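Local coordinates for protein quinoline 2-oxidoreductase large subunit (Pseudomonas putida, PDB 1T3Q) that carries the molybdenum cofactor of a molybdenum hydroxylase that oxidises quinoline at carbon 2, at residues A46-P51 and I115-V120; F52-I57 and N106-F111; M225-R230 and N538-G543; G453-L458 and I648-Y653; H642-E647 and A751-A756. All blocks are in the same frame, centred on the assembly; numbering follows the deposited sequence.

Contact 1 of 5, residues A46-P51 and I115-V120; sequences ASLRSP and IVAVVV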
# COMPACT_ATOMS: atom_id res chain seq x y z
N ALA B 46 21.53 -9.34 -4.99
CA ALA B 46 22.77 -9.54 -4.25
C ALA B 46 23.85 -8.97 -5.15
O ALA B 46 23.67 -8.91 -6.37
CB ALA B 46 23.03 -11.01 -4.00
N SER B 47 24.97 -8.55 -4.57
CA SER B 47 26.03 -7.95 -5.36
C SER B 47 27.39 -8.61 -5.24
O SER B 47 27.76 -9.15 -4.19
CB SER B 47 26.19 -6.47 -4.98
OG SER B 47 24.98 -5.76 -5.18
N LEU B 48 28.14 -8.59 -6.34
CA LEU B 48 29.50 -9.10 -6.36
C LEU B 48 30.30 -7.80 -6.43
O LEU B 48 30.02 -6.94 -7.27
CB LEU B 48 29.78 -9.93 -7.61
CG LEU B 48 31.26 -10.32 -7.78
CD1 LEU B 48 31.73 -11.12 -6.56
CD2 LEU B 48 31.44 -11.13 -9.06
N ARG B 49 31.27 -7.65 -5.54
CA ARG B 49 32.06 -6.43 -5.49
C ARG B 49 33.52 -6.63 -5.83
O ARG B 49 34.04 -7.75 -5.81
CB ARG B 49 31.94 -5.82 -4.09
CG ARG B 49 30.51 -5.51 -3.72
CD ARG B 49 30.34 -5.21 -2.24
NE ARG B 49 28.93 -4.98 -1.95
CZ ARG B 49 28.31 -3.81 -2.09
NH1 ARG B 49 28.98 -2.75 -2.52
NH2 ARG B 49 27.01 -3.71 -1.84
N SER B 50 34.19 -5.52 -6.14
CA SER B 50 35.59 -5.53 -6.48
C SER B 50 36.45 -5.85 -5.26
O SER B 50 36.23 -5.32 -4.17
CB SER B 50 36.00 -4.16 -7.04
OG SER B 50 37.41 -4.04 -7.13
N PRO B 51 37.42 -6.75 -5.42
CA PRO B 51 38.31 -7.13 -4.32
C PRO B 51 39.59 -6.30 -4.39
O PRO B 51 40.51 -6.48 -3.58
CB PRO B 51 38.54 -8.61 -4.57
CG PRO B 51 38.63 -8.65 -6.07
CD PRO B 51 37.51 -7.74 -6.52
N ILE B 115 30.52 -2.20 -6.93
CA ILE B 115 29.75 -3.30 -7.51
C ILE B 115 30.22 -3.60 -8.94
O ILE B 115 30.40 -2.69 -9.74
CB ILE B 115 28.25 -2.95 -7.54
CG1 ILE B 115 27.79 -2.50 -6.15
CG2 ILE B 115 27.45 -4.17 -7.98
CD1 ILE B 115 26.38 -1.94 -6.12
N VAL B 116 30.43 -4.87 -9.24
CA VAL B 116 30.87 -5.27 -10.58
C VAL B 116 29.81 -6.12 -11.26
O VAL B 116 29.82 -6.31 -12.47
CB VAL B 116 32.21 -6.04 -10.54
CG1 VAL B 116 33.27 -5.20 -9.85
CG2 VAL B 116 32.03 -7.37 -9.82
N ALA B 117 28.88 -6.65 -10.46
CA ALA B 117 27.80 -7.46 -10.98
C ALA B 117 26.68 -7.59 -9.95
O ALA B 117 26.93 -7.57 -8.75
CB ALA B 117 28.32 -8.85 -11.35
N VAL B 118 25.45 -7.71 -10.44
CA VAL B 118 24.30 -7.87 -9.56
C VAL B 118 23.49 -9.09 -9.99
O VAL B 118 23.40 -9.41 -11.18
CB VAL B 118 23.37 -6.63 -9.55
CG1 VAL B 118 24.07 -5.48 -8.86
CG2 VAL B 118 22.97 -6.26 -10.97
N VAL B 119 22.92 -9.77 -9.01
CA VAL B 119 22.12 -10.95 -9.27
C VAL B 119 20.75 -10.77 -8.62
O VAL B 119 20.65 -10.34 -7.47
CB VAL B 119 22.76 -12.22 -8.67
CG1 VAL B 119 21.84 -13.42 -8.88
CG2 VAL B 119 24.14 -12.47 -9.30
N VAL B 120 19.70 -11.07 -9.37
CA VAL B 120 18.35 -11.00 -8.84
C VAL B 120 17.85 -12.44 -8.79
O VAL B 120 17.90 -13.16 -9.79
CB VAL B 120 17.43 -10.15 -9.73
CG1 VAL B 120 16.00 -10.22 -9.21
CG2 VAL B 120 17.91 -8.70 -9.73

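Contact 2 of 5, residues F52-I57 and N106-F111; sequences FAHARI and NGVTRF. With SO4 (sulfate ion), chain M.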
# COMPACT_ATOMS: atom_id res chain seq x y z
N PHE B 52 39.64 -5.40 -5.36
CA PHE B 52 40.81 -4.55 -5.56
C PHE B 52 40.48 -3.07 -5.53
O PHE B 52 39.41 -2.65 -5.96
CB PHE B 52 41.49 -4.87 -6.90
CG PHE B 52 41.95 -6.30 -7.02
CD1 PHE B 52 41.27 -7.20 -7.83
CD2 PHE B 52 43.05 -6.74 -6.30
CE1 PHE B 52 41.69 -8.53 -7.93
CE2 PHE B 52 43.48 -8.06 -6.38
CZ PHE B 52 42.80 -8.96 -7.20
N ALA B 53 41.42 -2.27 -5.03
CA ALA B 53 41.25 -0.83 -4.94
C ALA B 53 41.20 -0.19 -6.32
O ALA B 53 40.47 0.78 -6.54
CB ALA B 53 42.38 -0.22 -4.12
N HIS B 54 41.97 -0.73 -7.25
CA HIS B 54 42.00 -0.21 -8.62
C HIS B 54 42.41 -1.35 -9.54
O HIS B 54 43.51 -1.89 -9.41
CB HIS B 54 43.00 0.94 -8.73
CG HIS B 54 42.87 1.74 -9.98
ND1 HIS B 54 43.85 2.59 -10.43
CD2 HIS B 54 41.85 1.84 -10.87
CE1 HIS B 54 43.45 3.18 -11.54
NE2 HIS B 54 42.23 2.74 -11.83
N ALA B 55 41.54 -1.71 -10.47
CA ALA B 55 41.84 -2.81 -11.37
C ALA B 55 41.04 -2.78 -12.66
O ALA B 55 39.90 -2.32 -12.69
CB ALA B 55 41.60 -4.14 -10.66
N ARG B 56 41.66 -3.28 -13.72
CA ARG B 56 40.99 -3.35 -15.00
C ARG B 56 40.20 -4.66 -14.97
O ARG B 56 40.68 -5.65 -14.43
CB ARG B 56 42.00 -3.38 -16.14
CG ARG B 56 41.39 -3.35 -17.53
CD ARG B 56 42.47 -3.20 -18.59
NE ARG B 56 43.20 -4.44 -18.82
CZ ARG B 56 42.74 -5.46 -19.54
NH1 ARG B 56 43.47 -6.55 -19.70
NH2 ARG B 56 41.53 -5.39 -20.10
N ILE B 57 38.99 -4.64 -15.51
CA ILE B 57 38.18 -5.85 -15.55
C ILE B 57 38.41 -6.48 -16.91
O ILE B 57 37.84 -6.05 -17.92
CB ILE B 57 36.68 -5.52 -15.37
CG1 ILE B 57 36.47 -4.83 -14.02
CG2 ILE B 57 35.86 -6.80 -15.45
CD1 ILE B 57 35.04 -4.40 -13.77
N ASN B 106 32.50 -0.77 -15.02
CA ASN B 106 32.46 -1.29 -16.38
C ASN B 106 33.85 -1.18 -17.00
O ASN B 106 34.25 -0.11 -17.44
CB ASN B 106 31.46 -0.50 -17.24
CG ASN B 106 31.18 -1.17 -18.58
OD1 ASN B 106 30.45 -0.64 -19.41
ND2 ASN B 106 31.75 -2.35 -18.78
N GLY B 107 34.58 -2.29 -17.00
CA GLY B 107 35.91 -2.27 -17.57
C GLY B 107 36.99 -1.96 -16.55
O GLY B 107 38.14 -2.36 -16.72
N VAL B 108 36.63 -1.23 -15.50
CA VAL B 108 37.59 -0.88 -14.46
C VAL B 108 36.87 -0.63 -13.14
O VAL B 108 35.75 -0.13 -13.13
CB VAL B 108 38.38 0.39 -14.85
CG1 VAL B 108 37.43 1.56 -15.06
CG2 VAL B 108 39.41 0.73 -13.79
N THR B 109 37.51 -1.00 -12.03
CA THR B 109 36.93 -0.76 -10.71
C THR B 109 37.82 0.26 -10.03
O THR B 109 39.04 0.25 -10.23
CB THR B 109 36.85 -2.06 -9.86
OG1 THR B 109 38.16 -2.58 -9.63
CG2 THR B 109 36.02 -3.10 -10.59
N ARG B 110 37.24 1.15 -9.23
CA ARG B 110 38.03 2.19 -8.60
C ARG B 110 38.09 2.20 -7.07
O ARG B 110 38.53 3.18 -6.47
CB ARG B 110 37.58 3.54 -9.13
CG ARG B 110 37.61 3.61 -10.66
CD ARG B 110 37.42 5.03 -11.15
NE ARG B 110 37.53 5.15 -12.60
CZ ARG B 110 36.52 5.01 -13.45
NH1 ARG B 110 36.73 5.15 -14.75
NH2 ARG B 110 35.30 4.74 -13.00
N PHE B 111 37.64 1.12 -6.45
CA PHE B 111 37.72 0.99 -5.00
C PHE B 111 37.19 -0.37 -4.56
O PHE B 111 36.28 -0.93 -5.18
CB PHE B 111 37.01 2.15 -4.28
CG PHE B 111 35.50 2.11 -4.34
CD1 PHE B 111 34.77 1.40 -3.39
CD2 PHE B 111 34.81 2.82 -5.32
CE1 PHE B 111 33.38 1.39 -3.41
CE2 PHE B 111 33.41 2.82 -5.35
CZ PHE B 111 32.69 2.11 -4.39
S SO4 M . 33.56 4.52 -16.58
O1 SO4 M . 34.91 4.93 -17.01
O2 SO4 M . 33.38 3.07 -16.83
O3 SO4 M . 33.40 4.79 -15.13
O4 SO4 M . 32.55 5.27 -17.34
O HOH W 1 40.37 5.04 -12.70

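Contact 3 of 5, residues M225-R230 and N538-G543; sequences MPSFVR and NTYGFG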
# COMPACT_ATOMS: atom_id res chain seq x y z
N MET B 225 15.90 12.20 1.77
CA MET B 225 15.58 13.15 0.69
C MET B 225 14.73 12.53 -0.43
O MET B 225 15.19 12.40 -1.56
CB MET B 225 16.88 13.70 0.10
CG MET B 225 17.86 14.28 1.13
SD MET B 225 19.50 14.68 0.45
CE MET B 225 19.10 16.10 -0.62
N PRO B 226 13.46 12.18 -0.15
CA PRO B 226 12.59 11.57 -1.16
C PRO B 226 12.36 12.32 -2.48
O PRO B 226 12.41 11.71 -3.55
CB PRO B 226 11.30 11.31 -0.39
CG PRO B 226 11.29 12.40 0.63
CD PRO B 226 12.72 12.43 1.10
N SER B 227 12.11 13.63 -2.41
CA SER B 227 11.88 14.41 -3.63
C SER B 227 13.13 14.40 -4.51
O SER B 227 13.03 14.35 -5.74
CB SER B 227 11.50 15.85 -3.28
OG SER B 227 10.27 15.91 -2.59
N PHE B 228 14.29 14.46 -3.86
CA PHE B 228 15.58 14.45 -4.54
C PHE B 228 15.77 13.13 -5.28
O PHE B 228 16.16 13.10 -6.45
CB PHE B 228 16.69 14.65 -3.51
CG PHE B 228 18.06 14.28 -3.99
CD1 PHE B 228 18.74 15.08 -4.90
CD2 PHE B 228 18.68 13.14 -3.50
CE1 PHE B 228 20.04 14.74 -5.31
CE2 PHE B 228 19.98 12.79 -3.91
CZ PHE B 228 20.65 13.60 -4.82
N VAL B 229 15.49 12.02 -4.60
CA VAL B 229 15.64 10.71 -5.21
C VAL B 229 14.73 10.56 -6.43
O VAL B 229 15.16 10.07 -7.48
CB VAL B 229 15.34 9.58 -4.19
CG1 VAL B 229 15.36 8.22 -4.87
CG2 VAL B 229 16.36 9.62 -3.07
N ARG B 230 13.48 10.98 -6.29
CA ARG B 230 12.52 10.88 -7.38
C ARG B 230 13.03 11.61 -8.63
O ARG B 230 13.03 11.06 -9.73
CB ARG B 230 11.17 11.47 -6.96
CG ARG B 230 10.14 11.58 -8.09
CD ARG B 230 8.83 12.12 -7.56
NE ARG B 230 7.82 12.34 -8.59
CZ ARG B 230 7.40 13.54 -8.98
NH1 ARG B 230 6.47 13.65 -9.92
NH2 ARG B 230 7.92 14.64 -8.45
N ASN B 538 2.57 14.49 -3.19
CA ASN B 538 2.27 15.90 -2.95
C ASN B 538 3.40 16.56 -2.17
O ASN B 538 4.04 15.93 -1.33
CB ASN B 538 0.94 16.04 -2.19
CG ASN B 538 -0.25 15.52 -3.00
OD1 ASN B 538 -0.56 14.33 -2.99
ND2 ASN B 538 -0.91 16.43 -3.72
N THR B 539 3.60 17.84 -2.47
CA THR B 539 4.65 18.70 -1.92
C THR B 539 5.98 18.30 -2.55
O THR B 539 6.08 17.27 -3.21
CB THR B 539 4.79 18.64 -0.35
OG1 THR B 539 5.43 17.42 0.05
CG2 THR B 539 3.44 18.76 0.32
N TYR B 540 7.00 19.13 -2.37
CA TYR B 540 8.32 18.87 -2.92
C TYR B 540 9.36 19.56 -2.06
O TYR B 540 9.23 20.75 -1.76
CB TYR B 540 8.40 19.40 -4.36
CG TYR B 540 9.66 19.00 -5.08
CD1 TYR B 540 10.87 19.65 -4.83
CD2 TYR B 540 9.66 17.95 -5.99
CE1 TYR B 540 12.05 19.25 -5.47
CE2 TYR B 540 10.83 17.54 -6.63
CZ TYR B 540 12.01 18.19 -6.36
OH TYR B 540 13.17 17.77 -6.97
N GLY B 541 10.38 18.83 -1.66
CA GLY B 541 11.41 19.43 -0.82
C GLY B 541 12.72 18.69 -0.81
O GLY B 541 12.80 17.54 -1.22
N PHE B 542 13.76 19.36 -0.34
CA PHE B 542 15.09 18.78 -0.29
C PHE B 542 15.27 17.75 0.83
O PHE B 542 16.27 17.03 0.86
CB PHE B 542 16.14 19.89 -0.17
CG PHE B 542 16.50 20.53 -1.48
CD1 PHE B 542 15.51 20.92 -2.39
CD2 PHE B 542 17.84 20.75 -1.83
CE1 PHE B 542 15.84 21.50 -3.61
CE2 PHE B 542 18.18 21.33 -3.06
CZ PHE B 542 17.18 21.71 -3.95
N GLY B 543 14.31 17.67 1.75
CA GLY B 543 14.41 16.70 2.82
C GLY B 543 15.07 17.20 4.10
O GLY B 543 15.29 18.39 4.28
O HOH W 2 7.93 15.30 -3.45
O HOH W 3 12.31 15.34 0.16

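Contact 4 of 5, residues G453-L458 and I648-Y653; sequences GKYLGL and IDASTY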
# COMPACT_ATOMS: atom_id res chain seq x y z
N GLY B 453 47.53 7.50 39.71
CA GLY B 453 47.99 7.10 38.39
C GLY B 453 46.95 7.33 37.30
O GLY B 453 46.86 6.55 36.35
N LYS B 454 46.16 8.39 37.46
CA LYS B 454 45.12 8.72 36.49
C LYS B 454 45.33 10.14 35.98
O LYS B 454 45.57 11.06 36.76
CB LYS B 454 43.74 8.62 37.14
CG LYS B 454 43.41 7.26 37.73
CD LYS B 454 43.17 6.22 36.65
CE LYS B 454 42.63 4.93 37.26
NZ LYS B 454 42.24 3.96 36.20
N TYR B 455 45.24 10.32 34.67
CA TYR B 455 45.40 11.63 34.05
C TYR B 455 44.02 12.19 33.75
O TYR B 455 43.33 11.69 32.86
CB TYR B 455 46.21 11.50 32.76
CG TYR B 455 47.61 10.94 32.94
CD1 TYR B 455 48.20 10.18 31.94
CD2 TYR B 455 48.34 11.20 34.10
CE1 TYR B 455 49.50 9.68 32.08
CE2 TYR B 455 49.63 10.71 34.25
CZ TYR B 455 50.21 9.96 33.24
OH TYR B 455 51.49 9.48 33.40
N LEU B 456 43.60 13.21 34.48
CA LEU B 456 42.29 13.81 34.27
C LEU B 456 42.44 15.06 33.43
O LEU B 456 43.38 15.84 33.62
CB LEU B 456 41.65 14.15 35.62
CG LEU B 456 40.13 14.14 35.70
CD1 LEU B 456 39.61 12.72 35.45
CD2 LEU B 456 39.69 14.63 37.07
N GLY B 457 41.53 15.27 32.49
CA GLY B 457 41.61 16.44 31.63
C GLY B 457 40.26 17.04 31.30
O GLY B 457 39.27 16.34 31.14
N LEU B 458 40.23 18.37 31.22
CA LEU B 458 39.02 19.11 30.89
C LEU B 458 39.17 19.67 29.49
O LEU B 458 40.21 20.25 29.17
CB LEU B 458 38.82 20.27 31.87
CG LEU B 458 37.70 21.25 31.51
CD1 LEU B 458 36.35 20.56 31.60
CD2 LEU B 458 37.74 22.44 32.46
N ILE B 648 42.40 9.22 31.95
CA ILE B 648 43.28 8.29 31.26
C ILE B 648 44.13 7.54 32.28
O ILE B 648 44.75 8.15 33.14
CB ILE B 648 44.23 9.04 30.30
CG1 ILE B 648 43.42 9.81 29.26
CG2 ILE B 648 45.17 8.05 29.63
CD1 ILE B 648 44.27 10.71 28.38
N ASP B 649 44.14 6.21 32.19
CA ASP B 649 44.94 5.39 33.11
C ASP B 649 46.40 5.47 32.66
O ASP B 649 46.71 5.14 31.52
CB ASP B 649 44.46 3.94 33.06
CG ASP B 649 45.12 3.08 34.13
OD1 ASP B 649 44.67 3.14 35.29
OD2 ASP B 649 46.08 2.37 33.81
N ALA B 650 47.28 5.90 33.56
CA ALA B 650 48.70 6.04 33.22
C ALA B 650 49.40 4.73 32.85
O ALA B 650 50.40 4.75 32.14
CB ALA B 650 49.44 6.71 34.38
N SER B 651 48.87 3.61 33.32
CA SER B 651 49.49 2.31 33.02
C SER B 651 48.89 1.55 31.85
O SER B 651 49.62 0.88 31.11
CB SER B 651 49.45 1.42 34.27
OG SER B 651 50.28 1.95 35.29
N THR B 652 47.58 1.64 31.68
CA THR B 652 46.92 0.91 30.60
C THR B 652 46.48 1.78 29.43
O THR B 652 46.09 1.27 28.38
CB THR B 652 45.70 0.15 31.13
OG1 THR B 652 44.71 1.09 31.57
CG2 THR B 652 46.10 -0.74 32.31
N TYR B 653 46.54 3.10 29.62
CA TYR B 653 46.16 4.06 28.58
C TYR B 653 44.67 3.99 28.26
O TYR B 653 44.23 4.46 27.22
CB TYR B 653 46.98 3.82 27.32
CG TYR B 653 48.44 3.60 27.61
CD1 TYR B 653 49.01 2.34 27.50
CD2 TYR B 653 49.24 4.65 28.07
CE1 TYR B 653 50.35 2.12 27.84
CE2 TYR B 653 50.58 4.44 28.42
CZ TYR B 653 51.12 3.18 28.30
OH TYR B 653 52.44 2.96 28.64
O HOH W 4 47.13 3.75 36.80

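Contact 5 of 5, residues H642-E647 and A751-A756; sequences HAAIVE and AAVVAA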
# COMPACT_ATOMS: atom_id res chain seq x y z
N HIS B 642 30.31 22.83 24.67
CA HIS B 642 30.42 21.53 25.29
C HIS B 642 31.71 21.48 26.08
O HIS B 642 32.70 22.11 25.70
CB HIS B 642 30.44 20.40 24.25
CG HIS B 642 29.23 20.35 23.38
ND1 HIS B 642 29.11 21.08 22.22
CD2 HIS B 642 28.07 19.67 23.52
CE1 HIS B 642 27.93 20.85 21.68
NE2 HIS B 642 27.27 20.00 22.45
N ALA B 643 31.69 20.72 27.17
CA ALA B 643 32.87 20.54 28.00
C ALA B 643 32.87 19.07 28.38
O ALA B 643 31.84 18.51 28.76
CB ALA B 643 32.80 21.40 29.25
N ALA B 644 34.02 18.43 28.24
CA ALA B 644 34.15 17.02 28.56
C ALA B 644 35.29 16.81 29.53
O ALA B 644 36.30 17.52 29.49
CB ALA B 644 34.39 16.21 27.29
N ILE B 645 35.12 15.84 30.42
CA ILE B 645 36.16 15.49 31.37
C ILE B 645 36.50 14.04 31.07
O ILE B 645 35.61 13.18 31.02
CB ILE B 645 35.68 15.62 32.83
CG1 ILE B 645 35.46 17.10 33.17
CG2 ILE B 645 36.71 15.01 33.76
CD1 ILE B 645 34.98 17.35 34.59
N VAL B 646 37.77 13.77 30.82
CA VAL B 646 38.22 12.42 30.52
C VAL B 646 39.26 11.98 31.53
O VAL B 646 39.99 12.81 32.09
CB VAL B 646 38.86 12.32 29.11
CG1 VAL B 646 37.87 12.77 28.05
CG2 VAL B 646 40.14 13.14 29.04
N GLU B 647 39.31 10.68 31.77
CA GLU B 647 40.28 10.11 32.70
C GLU B 647 41.08 9.07 31.94
O GLU B 647 40.51 8.16 31.34
CB GLU B 647 39.57 9.44 33.88
CG GLU B 647 40.52 8.64 34.76
CD GLU B 647 39.78 7.80 35.79
OE1 GLU B 647 39.31 8.36 36.80
OE2 GLU B 647 39.67 6.57 35.58
N ALA B 751 35.31 18.02 19.58
CA ALA B 751 36.37 18.94 19.94
C ALA B 751 36.60 18.94 21.44
O ALA B 751 37.73 18.98 21.91
CB ALA B 751 36.02 20.35 19.45
N ALA B 752 35.51 18.87 22.20
CA ALA B 752 35.60 18.85 23.66
C ALA B 752 36.39 17.65 24.16
O ALA B 752 37.20 17.77 25.08
CB ALA B 752 34.20 18.85 24.28
N VAL B 753 36.17 16.48 23.55
CA VAL B 753 36.88 15.27 23.95
C VAL B 753 38.36 15.34 23.59
O VAL B 753 39.23 15.02 24.41
CB VAL B 753 36.27 14.00 23.32
CG1 VAL B 753 37.04 12.77 23.79
CG2 VAL B 753 34.80 13.87 23.70
N VAL B 754 38.66 15.74 22.36
CA VAL B 754 40.06 15.84 21.94
C VAL B 754 40.77 16.86 22.84
O VAL B 754 41.89 16.62 23.29
CB VAL B 754 40.18 16.29 20.46
CG1 VAL B 754 41.65 16.55 20.12
CG2 VAL B 754 39.62 15.21 19.55
N ALA B 755 40.10 17.99 23.09
CA ALA B 755 40.69 19.01 23.95
C ALA B 755 40.92 18.43 25.35
O ALA B 755 41.92 18.72 25.99
CB ALA B 755 39.77 20.23 24.04
N ALA B 756 39.99 17.59 25.81
CA ALA B 756 40.11 16.98 27.13
C ALA B 756 41.33 16.07 27.24
O ALA B 756 42.08 16.13 28.21
CB ALA B 756 38.84 16.21 27.47

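Contact 1 of 5, residues A46-P51 and I115-V120
The carbonyl oxygen of L48 takes two N-H groups from the partner strand. V116 N reaches L48 O at 2.9 Å, almost straight (178° at the hydrogen) and in the carbonyl plane. A117 N reaches the same oxygen at 3.4 Å, a weak bond. V116 and A117 both face L48, which makes a classic beta bulge. Beyond the bulge the pairing of 46-49 with 115-120 is regular and antiparallel. L48 N binds A117 O, and A46 exchanges two bonds with V119, the shorter being A46 N to V119 O at 2.8 Å. S47 and V118 form a non-hydrogen-bonded pair, with S47 OG beside V118 CG1.

V116, at the bulge, puts CG1 against the backbone N of S50, and its CG2 comes within 3.3 Å of L48 O and 3.7 Å of L48 CG. The L48 chi1 of 171° sets CG against V116 CG2, and L48 CB meets A117 CB at 4.2 Å. I115 CG1 lies over one face of the R49 guanidinium, 3.8 Å from NH1. That guanidinium is held by a salt bridge to E287 and a hydrogen bond to G113 O.

Both strands belong to the a/b hammerhead region. Their mixed sheet has 71-76 beyond 115-121 and, from later in the chain, 279-282 beyond 43-49. On the L48 and A117 face lie I134 and V136, and A46 packs on helix 124-131.

Contact 2 of 5, residues F52-I57 and N106-F111
The short strand 108-109 pairs antiparallel with the start of strand 55-61, at the edge of a three-stranded sheet in the a/b hammerhead region. The pairs are A55 with T109 and R56 with V108. A55 N binds T109 O at 3.2 Å, and T109 N returns a bond of 2.8 Å to A55 O. One step on, I57 N meets G107 O at 2.7 Å. This bond is straight at the hydrogen, yet the donor sits 59° out of the carbonyl plane.

I57 and T109 cross at about a right angle, with I57 CD1 3.6 Å from T109 CG2. H54 turns one edge to the pairing: chi1 -166° swings the ring back so that CD2 reaches T109 O, 3.3 Å away and in the ring plane. H54 ND1 is bound by P142 O. T109 OG1 is bound to S50 OG.

R110 runs out straight, and V108 CG1 lies over one guanidinium face, toward its rim. NH1 gives a bond of 2.9 Å to sulfate O1, and NH2 one of the same length to sulfate O3. R110 pairs with D159 and binds Y326, while its NE holds a water that H54 NE2 reaches weakly.

The R110 guanidinium is therefore fixed in rotation by anion, acid and hydroxyl. The sulfate, probably from the crystallisation liquor, is consistent with a place where R110 can hold an anion, with its charge partly answered by D159.

Contact 3 of 5, residues M225-R230 and N538-G543
S227, in the first turn of helix 226-237, has the most surface buried here, and Y540 comes next. S227 CB sits over the centre of the Y540 ring, 3.7 Å from the centroid and only 8° off the normal, a CH-pi contact. S227 OG accepts from G541 N at 3.1 Å, nearly straight (170°). A water lies 2.6 Å from S227 OG and donates to T539 O. A second water accepts from S227 N and donates to G541 O, so direct and water-mediated bonds tie S227 to T539 and G541, either side of Y540. The phenol of Y540 is held at its far end by T231 OG1, on the same helix.

M225, at the N-cap position, wraps round the carbonyl oxygen of F542. M225 CG lies 3.2 Å from F542 O, and the bend at chi3 brings CE to 3.3 Å from that oxygen. F542 O is buried with no hydrogen-bond partner. G543 comes close to the M225 backbone, their CA atoms 4.3 Å apart. M225 follows Q224 of the molybdenum ion pocket.

The contact joins the two halves of the cofactor-binding region: the loop leads from strand 529-532 to helix 549-576, while P226 and R230 rest on strand 244-247. Y610 of the second subunit meets the Y540 ring edge-to-face. R230 NE binds I244 O, and its NH1 forms a salt bridge to D492 of the second subunit.

Contact 4 of 5, residues G453-L458 and I648-Y653
A helix end, an edge strand and an Asx motif come together here. G453 has positive phi and is the C-prime residue of the Schellman motif closing helix 439-450. Strand 454-467 starts at the next residue and runs antiparallel to the end of strand 636-649. Y455 and I648 are a hydrogen-bonded pair: Y455 N meets I648 O at 2.7 Å in the carbonyl plane, and I648 N returns to Y455 O at 2.8 Å. A650 N adds a bond of 2.9 Å to G453 O.

K454 and D649 lie on one sheet face. The K454 chain bends at CB-CG (chi2 -71°), which carries its NZ to D649 OD1 at 2.7 Å, a salt bridge met on the anti side of that oxygen. A water donates to both G453 O and D649 OD1. The other carboxylate oxygen, D649 OD2, takes T652 N at 2.7 Å on its anti lone pair, with weak bonds from S651 N and T652 OG1.

On the opposite face A650 CB sits over the Y455 ring, 4.0 Å from its centroid and 30° off the normal, a CH-pi contact. Its closest ring atom is Y455 CZ, at 3.5 Å. H763 meets that ring edge-to-face.

The two oxygens of D649 thus do separate work. One ties the strands through K454; the other holds the following turn. The lysine and the N-H donors would probably stabilise the ionised carboxylate.

Contact 5 of 5, residues H642-E647 and A751-A756
A752 and A756, one helical turn apart, point at the strand, and their methyl groups fit between its side chains. A752 CB lies between H642 and A644, 4.1 Å from H642 CB and 4.0 Å from A644 CB. A756 CB sits in the next step along, 3.5 Å from A644 O and 3.6 Å from V646 CG1. The strand's own knob, A644 CB, enters the groove between these two helix methyls. It rests there on the helix backbone, 3.9 Å from A752 O, with V753 CG2 at its flank.

Small residues on both sides allow close approach. The axes of strand 642-647 and helix 751-756 come to 6.9 Å of each other and cross at -40°. This is alpha/beta layer packing: helix 744-761 lies on one face of the mixed sheet formed by strands 454-467, 636-649, 655-665 and 722-726. H642, A644 and V646 point to the helix; the alternate residues A643 and I645 point away from it.

V646 fills the far end of the interface with both its branches. With CG1 anti to its carbonyl carbon (chi1 -58°), both reach the helix. CG1 meets A756 CB and V753 CG1, while V646 CG2 drops onto the backbone of A756, 3.6 Å from its C. H642 starts toward the helix, but its ring swings off. There ND1 is bound to S748 OG, one turn before A752, and the ring meets F463. F660 packs on both A644 and V753.

Contacts 1 and 2 are neighbours, their centres 13 Å apart. Contact 2 is nested in the chain loop closed by contact 1, and they meet where V116 CG1 packs on T109 CG2 at 3.5 Å. Contacts 4 and 5 share strand 636-649, also with centres 13 Å apart; G457 N lies 2.9 Å from V646 O between them. Contact 3 stands apart, about 29 Å from contact 1 and 49 Å from contact 4, centre to centre. It is nearest the cofactor: the M225 side chain is about 7 Å from the molybdenum ion group, and G543 is about 7 Å from the pterin cytosine dinucleotide. H642 of contact 5 is about 13 Å from that dinucleotide.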